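Local atomic coordinates of regulator of Ty1 transposition protein 107 (Saccharomyces cerevisiae, PDB entry 3T7K), a protein that binds phosphorylated histone H2A through its C-terminal tandem BRCT repeats and takes part in DNA damage repair. Residues C[52-57]-C[78-83]; C[68-73]-C[228-233]; C[145-150]-C[205-210]. One frame throughout, in Å; residues are numbered along the deposited sequence.

Contact 1: C[52-57]-C[78-83]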
loop_
_atom_site.group_PDB
_atom_site.type_symbol
_atom_site.label_atom_id
_atom_site.label_comp_id
_atom_site.label_asym_id
_atom_site.label_seq_id
_atom_site.Cartn_x
_atom_site.Cartn_y
_atom_site.Cartn_z
ATOM N N ASP C 52 -16.286 -1.080 10.518
ATOM C CA ASP C 52 -17.578 -1.757 10.409
ATOM C C ASP C 52 -17.537 -2.774 9.271
ATOM O O ASP C 52 -17.980 -3.912 9.409
ATOM C CB ASP C 52 -18.691 -0.729 10.166
ATOM O OD1 ASP C 52 -17.595 0.721 11.721
ATOM O OD2 ASP C 52 -19.753 0.984 11.441
ATOM N N ASN C 53 -16.984 -2.348 8.144
ATOM C CA ASN C 53 -16.916 -3.178 6.958
ATOM C C ASN C 53 -15.502 -3.158 6.418
ATOM O O ASN C 53 -14.706 -2.305 6.805
ATOM C CB ASN C 53 -17.879 -2.642 5.899
ATOM C CG ASN C 53 -19.280 -2.445 6.436
ATOM O OD1 ASN C 53 -19.739 -1.316 6.612
ATOM N ND2 ASN C 53 -19.973 -3.548 6.701
ATOM N N ILE C 54 -15.193 -4.083 5.512
ATOM C CA ILE C 54 -13.855 -4.167 4.933
ATOM C C ILE C 54 -13.704 -3.272 3.712
ATOM O O ILE C 54 -14.392 -3.451 2.711
ATOM C CB ILE C 54 -13.502 -5.612 4.545
ATOM C CG1 ILE C 54 -13.510 -6.516 5.781
ATOM C CG2 ILE C 54 -12.142 -5.671 3.853
ATOM C CD1 ILE C 54 -13.201 -7.987 5.494
ATOM N N LYS C 55 -12.801 -2.302 3.793
ATOM C CA LYS C 55 -12.514 -1.442 2.654
ATOM C C LYS C 55 -11.039 -1.559 2.258
ATOM O O LYS C 55 -10.142 -1.345 3.077
ATOM C CB LYS C 55 -12.883 0.004 2.968
ATOM C CG LYS C 55 -12.767 0.939 1.777
ATOM C CD LYS C 55 -12.038 2.223 2.147
ATOM C CE LYS C 55 -12.363 3.331 1.161
ATOM N NZ LYS C 55 -13.833 3.590 1.120
ATOM N N GLU C 56 -10.795 -1.906 0.997
ATOM C CA GLU C 56 -9.447 -2.235 0.548
ATOM C C GLU C 56 -8.402 -1.180 0.892
ATOM O O GLU C 56 -7.221 -1.494 1.030
ATOM C CB GLU C 56 -9.412 -2.517 -0.959
ATOM C CG GLU C 56 -9.891 -3.905 -1.354
ATOM C CD GLU C 56 -9.274 -4.380 -2.658
ATOM O OE1 GLU C 56 -9.704 -3.909 -3.730
ATOM O OE2 GLU C 56 -8.349 -5.218 -2.607
ATOM N N THR C 57 -8.817 0.070 1.025
ATOM C CA THR C 57 -7.827 1.121 1.224
ATOM C C THR C 57 -7.637 1.524 2.684
ATOM O O THR C 57 -6.973 2.514 2.967
ATOM C CB THR C 57 -8.089 2.358 0.323
ATOM O OG1 THR C 57 -9.384 2.900 0.598
ATOM C CG2 THR C 57 -8.008 1.965 -1.148
ATOM N N LEU C 78 -8.789 -13.234 4.879
ATOM C CA LEU C 78 -7.698 -14.042 4.333
ATOM C C LEU C 78 -7.100 -13.458 3.054
ATOM O O LEU C 78 -6.160 -14.020 2.489
ATOM C CB LEU C 78 -8.118 -15.506 4.150
ATOM C CG LEU C 78 -8.175 -16.210 5.510
ATOM C CD1 LEU C 78 -9.006 -17.481 5.461
ATOM C CD2 LEU C 78 -6.752 -16.495 6.022
ATOM N N SER C 79 -7.630 -12.323 2.607
ATOM C CA SER C 79 -6.966 -11.564 1.553
ATOM C C SER C 79 -6.489 -10.195 2.036
ATOM O O SER C 79 -6.341 -9.275 1.233
ATOM C CB SER C 79 -7.882 -11.357 0.352
ATOM O OG SER C 79 -9.016 -10.623 0.763
ATOM N N PHE C 80 -6.255 -10.048 3.337
ATOM C CA PHE C 80 -5.626 -8.827 3.813
ATOM C C PHE C 80 -4.173 -8.799 3.322
ATOM O O PHE C 80 -3.600 -9.843 2.980
ATOM C CB PHE C 80 -5.709 -8.728 5.337
ATOM C CG PHE C 80 -7.086 -8.417 5.852
ATOM C CD1 PHE C 80 -8.135 -8.191 4.980
ATOM C CD2 PHE C 80 -7.326 -8.335 7.209
ATOM C CE1 PHE C 80 -9.411 -7.905 5.458
ATOM C CE2 PHE C 80 -8.585 -8.051 7.700
ATOM C CZ PHE C 80 -9.635 -7.834 6.817
ATOM N N GLU C 81 -3.576 -7.612 3.292
ATOM C CA GLU C 81 -2.277 -7.421 2.657
ATOM C C GLU C 81 -1.227 -6.747 3.556
ATOM O O GLU C 81 -0.869 -5.583 3.348
ATOM C CB GLU C 81 -2.477 -6.612 1.380
ATOM C CG GLU C 81 -3.403 -7.318 0.369
ATOM C CD GLU C 81 -3.775 -6.428 -0.809
ATOM O OE1 GLU C 81 -3.178 -5.334 -0.946
ATOM O OE2 GLU C 81 -4.671 -6.818 -1.590
ATOM N N PRO C 82 -0.714 -7.481 4.552
ATOM C CA PRO C 82 -1.097 -8.861 4.838
ATOM C C PRO C 82 -2.049 -8.942 6.012
ATOM O O PRO C 82 -2.306 -7.933 6.680
ATOM C CB PRO C 82 0.231 -9.486 5.245
ATOM C CG PRO C 82 0.911 -8.350 6.020
ATOM C CD PRO C 82 0.457 -7.060 5.349
ATOM N N LEU C 83 -2.548 -10.146 6.279
ATOM C CA LEU C 83 -3.215 -10.409 7.541
ATOM C C LEU C 83 -2.107 -10.650 8.536
ATOM O O LEU C 83 -1.213 -11.440 8.274
ATOM C CB LEU C 83 -4.099 -11.650 7.465
ATOM C CG LEU C 83 -4.741 -12.077 8.789
ATOM C CD1 LEU C 83 -5.792 -11.065 9.262
ATOM C CD2 LEU C 83 -5.358 -13.459 8.661
#
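The ring of Phe80 meets Ile54 at an edge, near the ring plane: CD1 of Ile54 lies 3.8 Å from CE1 of Phe80 and equally near CZ, and no atom of 52-57 covers a face. The CG2 branch of Ile54 also reaches this rim, 3.9 Å from Phe80 CE1, so two branches of one isoleucine flank the same corner of the ring. An extended Ile54 chain (chi2 179°) carries CD1 out to that rim. The other flat groups are the carboxylates of Glu56 and Glu81, whose planes stand 84° apart. Their OE2 atoms approach to 4.1 Å, a pairing of like charges that would probably be unfavourable by itself. Glu81 is nevertheless engaged elsewhere, with salt bridges from OE2 to Lys134 and from OE1 to Lys59, which are likely to offset the repulsion. The contact covers only 112 Å² and holds no hydrogen bond between the segments, so it rests on the apolar pair. Leu60 touches both Ile54 and Phe80. In the first BRCT repeat of this C-terminal pair, the contact joins the loop between strands 48-50 and 62-64 to the one leading from helix 72-77 to strand 85-87.

Contact 2: C[68-73]-C[228-233]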
loop_
_atom_site.group_PDB
_atom_site.type_symbol
_atom_site.label_atom_id
_atom_site.label_comp_id
_atom_site.label_asym_id
_atom_site.label_seq_id
_atom_site.Cartn_x
_atom_site.Cartn_y
_atom_site.Cartn_z
ATOM N N ILE C 68 -12.570 -20.072 13.435
ATOM C CA ILE C 68 -12.661 -20.052 11.978
ATOM C C ILE C 68 -14.125 -20.058 11.549
ATOM O O ILE C 68 -14.888 -20.962 11.899
ATOM C CB ILE C 68 -11.898 -21.225 11.336
ATOM C CG1 ILE C 68 -10.404 -21.105 11.638
ATOM C CG2 ILE C 68 -12.110 -21.244 9.830
ATOM C CD1 ILE C 68 -9.568 -22.182 10.985
ATOM N N LEU C 69 -14.523 -19.024 10.815
ATOM C CA LEU C 69 -15.913 -18.871 10.391
ATOM C C LEU C 69 -16.050 -18.675 8.887
ATOM O O LEU C 69 -15.132 -18.184 8.217
ATOM C CB LEU C 69 -16.569 -17.691 11.107
ATOM C CG LEU C 69 -16.772 -17.813 12.614
ATOM C CD1 LEU C 69 -17.308 -16.504 13.162
ATOM C CD2 LEU C 69 -17.710 -18.970 12.942
ATOM N N ARG C 70 -17.213 -19.047 8.363
ATOM C CA ARG C 70 -17.474 -18.925 6.941
ATOM C C ARG C 70 -18.193 -17.625 6.613
ATOM O O ARG C 70 -18.891 -17.542 5.605
ATOM C CB ARG C 70 -18.302 -20.120 6.456
ATOM C CG ARG C 70 -17.595 -21.458 6.641
ATOM C CD ARG C 70 -18.508 -22.623 6.325
ATOM N NE ARG C 70 -17.785 -23.676 5.624
ATOM C CZ ARG C 70 -17.985 -23.986 4.349
ATOM N NH1 ARG C 70 -18.899 -23.331 3.639
ATOM N NH2 ARG C 70 -17.273 -24.950 3.787
ATOM N N THR C 71 -18.041 -16.608 7.456
ATOM C CA THR C 71 -18.656 -15.326 7.154
ATOM C C THR C 71 -17.901 -14.677 6.026
ATOM O O THR C 71 -16.737 -14.979 5.817
ATOM C CB THR C 71 -18.579 -14.356 8.347
ATOM O OG1 THR C 71 -17.239 -14.365 8.874
ATOM C CG2 THR C 71 -19.583 -14.749 9.419
ATOM N N GLU C 72 -18.549 -13.765 5.316
ATOM C CA GLU C 72 -17.862 -12.939 4.331
ATOM C C GLU C 72 -16.614 -12.275 4.924
ATOM O O GLU C 72 -15.552 -12.236 4.300
ATOM C CB GLU C 72 -18.810 -11.864 3.802
ATOM C CG GLU C 72 -18.166 -10.897 2.825
ATOM C CD GLU C 72 -19.140 -9.844 2.335
ATOM O OE1 GLU C 72 -20.245 -9.753 2.908
ATOM O OE2 GLU C 72 -18.813 -9.106 1.376
ATOM N N LYS C 73 -16.745 -11.762 6.141
ATOM C CA LYS C 73 -15.639 -11.049 6.780
ATOM C C LYS C 73 -14.445 -11.943 7.045
ATOM O O LYS C 73 -13.309 -11.578 6.723
ATOM C CB LYS C 73 -16.097 -10.391 8.078
ATOM C CG LYS C 73 -16.623 -8.991 7.889
ATOM C CD LYS C 73 -17.120 -8.443 9.216
ATOM C CE LYS C 73 -17.404 -6.963 9.128
ATOM N NZ LYS C 73 -18.218 -6.525 10.294
ATOM N N GLU C 228 -18.356 -27.056 -6.529
ATOM C CA GLU C 228 -19.295 -26.472 -5.583
ATOM C C GLU C 228 -18.641 -25.272 -4.876
ATOM O O GLU C 228 -17.416 -25.117 -4.886
ATOM C CB GLU C 228 -19.719 -27.512 -4.543
ATOM C CG GLU C 228 -20.271 -28.804 -5.148
ATOM C CD GLU C 228 -20.777 -29.800 -4.114
ATOM O OE1 GLU C 228 -20.031 -30.742 -3.774
ATOM O OE2 GLU C 228 -21.929 -29.643 -3.659
ATOM N N TRP C 229 -19.464 -24.428 -4.268
ATOM C CA TRP C 229 -18.969 -23.279 -3.511
ATOM C C TRP C 229 -17.950 -23.743 -2.483
ATOM O O TRP C 229 -16.901 -23.128 -2.312
ATOM C CB TRP C 229 -20.138 -22.540 -2.841
ATOM C CG TRP C 229 -19.731 -21.513 -1.806
ATOM C CD1 TRP C 229 -20.080 -21.504 -0.487
ATOM C CD2 TRP C 229 -18.894 -20.360 -2.005
ATOM N NE1 TRP C 229 -19.521 -20.420 0.144
ATOM C CE2 TRP C 229 -18.791 -19.700 -0.763
ATOM C CE3 TRP C 229 -18.226 -19.827 -3.111
ATOM C CZ2 TRP C 229 -18.042 -18.529 -0.593
ATOM C CZ3 TRP C 229 -17.477 -18.661 -2.939
ATOM C CH2 TRP C 229 -17.396 -18.027 -1.691
ATOM N N ASN C 230 -18.242 -24.851 -1.817
ATOM C CA ASN C 230 -17.354 -25.369 -0.781
ATOM C C ASN C 230 -15.929 -25.584 -1.264
ATOM O O ASN C 230 -15.005 -25.635 -0.468
ATOM C CB ASN C 230 -17.900 -26.688 -0.233
ATOM C CG ASN C 230 -18.108 -26.655 1.257
ATOM O OD1 ASN C 230 -17.151 -26.737 2.028
ATOM N ND2 ASN C 230 -19.364 -26.541 1.677
ATOM N N TRP C 231 -15.755 -25.752 -2.571
ATOM C CA TRP C 231 -14.426 -25.961 -3.149
ATOM C C TRP C 231 -13.631 -24.668 -3.031
ATOM O O TRP C 231 -12.410 -24.686 -2.798
ATOM C CB TRP C 231 -14.560 -26.375 -4.629
ATOM C CG TRP C 231 -13.286 -26.673 -5.382
ATOM C CD1 TRP C 231 -12.662 -27.894 -5.511
ATOM C CD2 TRP C 231 -12.500 -25.745 -6.140
ATOM N NE1 TRP C 231 -11.549 -27.774 -6.304
ATOM C CE2 TRP C 231 -11.426 -26.463 -6.700
ATOM C CE3 TRP C 231 -12.601 -24.375 -6.401
ATOM C CZ2 TRP C 231 -10.462 -25.857 -7.499
ATOM C CZ3 TRP C 231 -11.639 -23.771 -7.196
ATOM C CH2 TRP C 231 -10.586 -24.511 -7.732
ATOM N N CYS C 232 -14.334 -23.550 -3.202
ATOM C CA CYS C 232 -13.723 -22.226 -3.096
ATOM C C CYS C 232 -13.420 -21.890 -1.647
ATOM O O CYS C 232 -12.419 -21.244 -1.359
ATOM C CB CYS C 232 -14.652 -21.155 -3.646
ATOM S SG CYS C 232 -15.076 -21.399 -5.380
ATOM N N VAL C 233 -14.298 -22.316 -0.750
ATOM C CA VAL C 233 -14.143 -22.037 0.667
ATOM C C VAL C 233 -12.955 -22.786 1.234
ATOM O O VAL C 233 -12.184 -22.221 1.994
ATOM C CB VAL C 233 -15.407 -22.397 1.466
ATOM C CG1 VAL C 233 -15.132 -22.336 2.973
ATOM C CG2 VAL C 233 -16.535 -21.464 1.094
#
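Arg70 carries the contact, reaching with its guanidinium group across to Val233 and Asn230; it gives 90 of the 161 Å² buried here, against 37 for Val233 and 28 for Asn230. CG1 of Val233 lies over one face of the guanidinium, offset toward its rim and 3.5 Å from Arg70 NH2. This methyl stands anti to the backbone N of Val233 (chi1 170°), which puts it against Arg70, while CG2 lies over a face of the Trp229 ring. Asn230 takes the guanidinium edge instead: its OD1 is in the plane, 2.5 Å from Arg70 NH2. The bond is weak, bent to 128° at the hydrogen, and a distance this short makes its exact geometry doubtful. The amide and guanidinium planes are turned 43° apart, and ND2 of Asn230, also a donor, stays 3.4 Å from Arg70 NH2 without bonding. A leucine in place of Arg70 would probably leave Asn230 OD1 without this donor and Val233 CG1 without the flat group it packs against. Arg70 also serves the bound peptide, through its backbone N to an acidic side chain and weakly through NH1 to the peptide backbone, while Lys73 bonds the modified side chain. Trp229 packs on an apolar side chain of the same peptide. Segment 68-73 belongs to one BRCT repeat and 228-233 to the other, so the contact spans their junction, where the lead-in to helix 72-77 faces the first turn of helix 229-237, and Glu72 and Trp229 both rest on helix 154-163.

Contact 3: C[145-150]-C[205-210]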
loop_
_atom_site.group_PDB
_atom_site.type_symbol
_atom_site.label_atom_id
_atom_site.label_comp_id
_atom_site.label_asym_id
_atom_site.label_seq_id
_atom_site.Cartn_x
_atom_site.Cartn_y
_atom_site.Cartn_z
ATOM N N ASN C 145 -17.932 -18.548 -14.022
ATOM C CA ASN C 145 -19.358 -18.446 -14.154
ATOM C C ASN C 145 -19.957 -18.971 -12.883
ATOM O O ASN C 145 -19.547 -20.019 -12.390
ATOM C CB ASN C 145 -19.843 -19.308 -15.336
ATOM C CG ASN C 145 -19.168 -18.940 -16.625
ATOM O OD1 ASN C 145 -19.698 -18.156 -17.416
ATOM N ND2 ASN C 145 -17.981 -19.475 -16.840
ATOM N N LEU C 146 -20.954 -18.263 -12.375
ATOM C CA LEU C 146 -21.567 -18.587 -11.107
ATOM C C LEU C 146 -23.062 -18.660 -11.345
ATOM O O LEU C 146 -23.629 -17.760 -11.957
ATOM C CB LEU C 146 -21.237 -17.470 -10.103
ATOM C CG LEU C 146 -21.671 -17.590 -8.645
ATOM C CD1 LEU C 146 -20.985 -18.758 -7.984
ATOM C CD2 LEU C 146 -21.344 -16.299 -7.899
ATOM N N VAL C 147 -23.698 -19.730 -10.877
ATOM C CA VAL C 147 -25.131 -19.855 -11.010
ATOM C C VAL C 147 -25.817 -18.863 -10.092
ATOM O O VAL C 147 -25.362 -18.609 -8.967
ATOM C CB VAL C 147 -25.629 -21.282 -10.702
ATOM C CG1 VAL C 147 -25.133 -22.245 -11.751
ATOM C CG2 VAL C 147 -25.198 -21.716 -9.305
ATOM N N ASN C 148 -26.908 -18.295 -10.595
ATOM C CA ASN C 148 -27.631 -17.236 -9.904
ATOM C C ASN C 148 -28.244 -17.691 -8.595
ATOM O O ASN C 148 -28.517 -16.871 -7.726
ATOM C CB ASN C 148 -28.729 -16.657 -10.806
ATOM C CG ASN C 148 -29.145 -15.257 -10.390
ATOM O OD1 ASN C 148 -28.681 -14.741 -9.377
ATOM N ND2 ASN C 148 -30.023 -14.636 -11.172
ATOM N N ASP C 149 -28.462 -18.993 -8.451
ATOM C CA ASP C 149 -29.110 -19.521 -7.253
ATOM C C ASP C 149 -28.122 -20.017 -6.202
ATOM O O ASP C 149 -28.446 -20.894 -5.398
ATOM C CB ASP C 149 -30.096 -20.643 -7.610
ATOM C CG ASP C 149 -29.402 -21.919 -8.047
ATOM O OD1 ASP C 149 -30.113 -22.901 -8.366
ATOM O OD2 ASP C 149 -28.152 -21.947 -8.083
ATOM N N ILE C 150 -26.911 -19.470 -6.219
ATOM C CA ILE C 150 -25.909 -19.855 -5.239
ATOM C C ILE C 150 -26.301 -19.301 -3.869
ATOM O O ILE C 150 -26.616 -18.121 -3.739
ATOM C CB ILE C 150 -24.489 -19.373 -5.646
ATOM C CG1 ILE C 150 -23.415 -20.123 -4.853
ATOM C CG2 ILE C 150 -24.355 -17.856 -5.499
ATOM C CD1 ILE C 150 -23.075 -21.518 -5.388
ATOM N N ALA C 205 -26.820 -30.947 -9.452
ATOM C CA ALA C 205 -26.414 -31.908 -10.464
ATOM C C ALA C 205 -27.169 -31.601 -11.751
ATOM O O ALA C 205 -26.693 -31.881 -12.853
ATOM C CB ALA C 205 -26.708 -33.321 -10.000
ATOM N N SER C 206 -28.349 -31.014 -11.603
ATOM C CA SER C 206 -29.162 -30.632 -12.750
ATOM C C SER C 206 -28.423 -29.600 -13.588
ATOM O O SER C 206 -28.715 -29.417 -14.775
ATOM C CB SER C 206 -30.494 -30.043 -12.283
ATOM O OG SER C 206 -30.481 -28.624 -12.325
ATOM N N GLN C 207 -27.467 -28.919 -12.963
ATOM C CA GLN C 207 -26.741 -27.856 -13.642
ATOM C C GLN C 207 -25.475 -28.396 -14.292
ATOM O O GLN C 207 -25.073 -27.940 -15.363
ATOM C CB GLN C 207 -26.416 -26.723 -12.669
ATOM C CG GLN C 207 -27.643 -25.954 -12.204
ATOM C CD GLN C 207 -27.380 -25.137 -10.951
ATOM O OE1 GLN C 207 -26.542 -25.502 -10.118
ATOM N NE2 GLN C 207 -28.094 -24.023 -10.813
ATOM N N VAL C 208 -24.855 -29.377 -13.644
ATOM C CA VAL C 208 -23.693 -30.026 -14.209
ATOM C C VAL C 208 -24.049 -30.623 -15.584
ATOM O O VAL C 208 -23.330 -30.426 -16.565
ATOM C CB VAL C 208 -23.149 -31.119 -13.261
ATOM C CG1 VAL C 208 -21.995 -31.862 -13.900
ATOM C CG2 VAL C 208 -22.715 -30.503 -11.919
ATOM N N LYS C 209 -25.166 -31.338 -15.655
ATOM C CA LYS C 209 -25.565 -31.978 -16.907
ATOM C C LYS C 209 -25.793 -30.952 -18.006
ATOM O O LYS C 209 -25.234 -31.059 -19.090
ATOM C CB LYS C 209 -26.820 -32.826 -16.702
ATOM C CG LYS C 209 -26.675 -33.875 -15.617
ATOM C CD LYS C 209 -28.038 -34.267 -15.069
ATOM C CE LYS C 209 -27.955 -35.498 -14.186
ATOM N NZ LYS C 209 -29.189 -35.659 -13.368
ATOM N N LYS C 210 -26.615 -29.952 -17.724
ATOM C CA LYS C 210 -26.849 -28.877 -18.678
ATOM C C LYS C 210 -25.553 -28.279 -19.219
ATOM O O LYS C 210 -25.380 -28.145 -20.428
ATOM C CB LYS C 210 -27.688 -27.772 -18.040
ATOM C CG LYS C 210 -28.068 -26.651 -19.012
ATOM C CD LYS C 210 -28.717 -25.469 -18.293
ATOM C CE LYS C 210 -28.996 -24.309 -19.259
ATOM N NZ LYS C 210 -30.425 -24.250 -19.688
#
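The polar part of this contact runs from the amide of Gln207 to the carboxylate of Asp149. Gln207 NE2 donates to Asp149 OD2 over 3.4 Å, a weak bond by its length although nearly straight at 168°. OD1 of Asp149 is as far from the same nitrogen, and the carboxylate and amide planes are 52° apart. The CB bond of Asp149 points toward the helix, and with CG between the backbone N and the carbonyl carbon (chi1 71°) the carboxylate comes within reach of Gln207 NE2; its OD2 also bonds Thr203 OG1. The other end of the amide has firmer partners: Gln207 OE1 accepts from the backbone N of both Thr203 and Lys204, just ahead of the helix. These two bonds are likely to fix the rotation of the amide and so present NE2 to Asp149.

The van der Waals part belongs to Val147, whose methyls lie against the amide of Gln207. CG1 of Val147 comes to 3.6 Å from Gln207 NE2 and 3.7 Å from Gln207 CD, and CG2 lies 4.0 Å from the same nitrogen. The extended Gln207 chain comes from the opposite direction, and its 64 Å² is over half of the 114 Å² buried.

Backbone bonding sets the frame. A type I turn runs from Val147 to Ile150, with Ile150 N bonded to Val147 O at 3.3 Å, and brings Asp149 round beside Val147. In the second BRCT repeat of the pair this turn ends strand 143-147, whose Val147 pairs with Ile201 of strand 198-201, and helix 205-218 follows that neighbouring strand.

From the N terminus, 52-57 comes first, and contact 1 closes a short loop when the chain returns at 78-83. Before that closure 68-73 has already passed, and its partner 228-233 lies far along the chain, so contacts 1 and 2 cross. They also touch, Asp52 O lying 2.8 Å from Lys73 NZ. Contact 3, between 145-150 and 205-210, opens and closes within the long span bridged by contact 2; the two meet where Ile150 CD1 lies 4.0 Å from Trp229 CB. Contact 1 stays within the first repeat of the pair and contact 3 within the second, with centres about 30 Å apart, while contact 2 ties the two repeats together.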